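Local atomic coordinates of RNA-directed RNA polymerase (PDB entry 3ZED), a protein that probably copies and transcribes the viral RNA genome by RNA-directed polymerisation of nucleotides, acting both free and covalently linked to genomic RNA. Residues Asp258-Ala261 and Glu262-Leu266. Residues are numbered along the deposited sequence; the frame is centred on the assembly and turned at random.
Sequences DTTA and EALVL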
loop_
_atom_site.group_PDB
_atom_site.type_symbol
_atom_site.label_atom_id
_atom_site.label_comp_id
_atom_site.label_asym_id
_atom_site.label_seq_id
_atom_site.Cartn_x
_atom_site.Cartn_y
_atom_site.Cartn_z
ATOM N N ASP B 258 20.854 -1.863 -8.404
ATOM C CA ASP B 258 21.738 -2.769 -9.143
ATOM C C ASP B 258 21.270 -3.018 -10.577
ATOM O O ASP B 258 22.098 -3.365 -11.438
ATOM C CB ASP B 258 21.802 -4.148 -8.431
ATOM C CG ASP B 258 22.469 -4.217 -7.060
ATOM O OD1 ASP B 258 23.284 -3.319 -6.745
ATOM O OD2 ASP B 258 22.192 -5.188 -6.313
ATOM N N THR B 259 19.940 -2.917 -10.822
ATOM C CA THR B 259 19.314 -3.294 -12.101
ATOM C C THR B 259 18.541 -2.167 -12.842
ATOM O O THR B 259 17.670 -2.482 -13.667
ATOM C CB THR B 259 18.356 -4.457 -11.830
ATOM O OG1 THR B 259 17.420 -4.040 -10.831
ATOM C CG2 THR B 259 19.080 -5.722 -11.373
ATOM N N THR B 260 18.878 -0.871 -12.588
ATOM C CA THR B 260 18.215 0.279 -13.230
ATOM C C THR B 260 18.170 0.139 -14.766
ATOM O O THR B 260 17.081 0.232 -15.336
ATOM C CB THR B 260 18.887 1.588 -12.820
ATOM O OG1 THR B 260 18.878 1.657 -11.393
ATOM C CG2 THR B 260 18.193 2.813 -13.410
ATOM N N ALA B 261 19.336 -0.083 -15.420
ATOM C CA ALA B 261 19.436 -0.213 -16.877
ATOM C C ALA B 261 18.603 -1.403 -17.383
ATOM O O ALA B 261 17.821 -1.245 -18.325
ATOM C CB ALA B 261 20.889 -0.359 -17.302
ATOM N N GLU B 262 18.746 -2.567 -16.711
ATOM C CA GLU B 262 18.053 -3.820 -16.983
ATOM C C GLU B 262 16.538 -3.603 -16.992
ATOM O O GLU B 262 15.872 -3.977 -17.961
ATOM C CB GLU B 262 18.449 -4.866 -15.928
ATOM C CG GLU B 262 19.784 -5.561 -16.184
ATOM C CD GLU B 262 21.078 -4.931 -15.694
ATOM O OE1 GLU B 262 21.029 -4.019 -14.839
ATOM O OE2 GLU B 262 22.154 -5.376 -16.152
ATOM N N ALA B 263 16.016 -2.919 -15.955
ATOM C CA ALA B 263 14.592 -2.597 -15.789
ATOM C C ALA B 263 14.072 -1.766 -16.957
ATOM O O ALA B 263 13.052 -2.120 -17.527
ATOM C CB ALA B 263 14.377 -1.856 -14.492
ATOM N N LEU B 264 14.794 -0.698 -17.341
ATOM C CA LEU B 264 14.447 0.176 -18.461
ATOM C C LEU B 264 14.406 -0.615 -19.754
ATOM O O LEU B 264 13.414 -0.525 -20.466
ATOM C CB LEU B 264 15.434 1.359 -18.590
ATOM C CG LEU B 264 15.447 2.377 -17.451
ATOM C CD1 LEU B 264 16.619 3.331 -17.591
ATOM C CD2 LEU B 264 14.133 3.139 -17.365
ATOM N N VAL B 265 15.439 -1.444 -20.024
ATOM C CA VAL B 265 15.518 -2.281 -21.218
ATOM C C VAL B 265 14.294 -3.221 -21.263
ATOM O O VAL B 265 13.606 -3.260 -22.284
ATOM C CB VAL B 265 16.875 -3.057 -21.320
ATOM C CG1 VAL B 265 16.841 -4.125 -22.415
ATOM C CG2 VAL B 265 18.046 -2.109 -21.550
ATOM N N LEU B 266 14.009 -3.935 -20.159
ATOM C CA LEU B 266 12.902 -4.892 -20.094
ATOM C C LEU B 266 11.531 -4.214 -20.171
ATOM O O LEU B 266 10.683 -4.693 -20.931
ATOM C CB LEU B 266 13.000 -5.760 -18.829
ATOM C CG LEU B 266 14.141 -6.790 -18.779
ATOM C CD1 LEU B 266 14.068 -7.596 -17.508
ATOM C CD2 LEU B 266 14.133 -7.740 -20.024
#
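The carbonyl oxygen of T259 accepts the amide of A263 at 2.9 Å from N to O, with an N-H...O angle of 163°, and this bond opens the first turn of helix 260-278. Two more bonds of the same i to i+4 spacing confirm alpha-helical geometry: L264 N reaches T260 O at 3.2 Å, and V265 N reaches A261 O at 2.9 Å. T259 holds the N-cap position, yet its hydroxyl makes no capping bond; a chi1 of 57° turns OG1 back over its own backbone, and it bonds to T255 O. D258 OD2 likewise bonds to T255 N, and T260 OG1 to K256 O, so the side chains of D258, T259 and T260 tie the helix start to the loop before it, where T255 belongs to a predicted GTP-binding segment.

E262 folds back toward that start. Its chain bends at chi2 (86°), bringing OE1 to 3.3 Å from T259 CA and 4.0 Å from T259 CB, while OE2 takes a hydrogen bond from S94 N of strand 92-98. The buried carboxylate therefore joins the first helical turn to that strand. A261 and V265 also face the strand through V93 and V95, whereas A263 and L264 meet Y326 and L330 of helix 326-340, which places this turn between two elements of the polymerase. Side-chain carbons also lie beside two of the bonded carbonyls: L264 CG is 3.4 Å from T260 O, and V265 CG2 is 3.3 Å from A261 O.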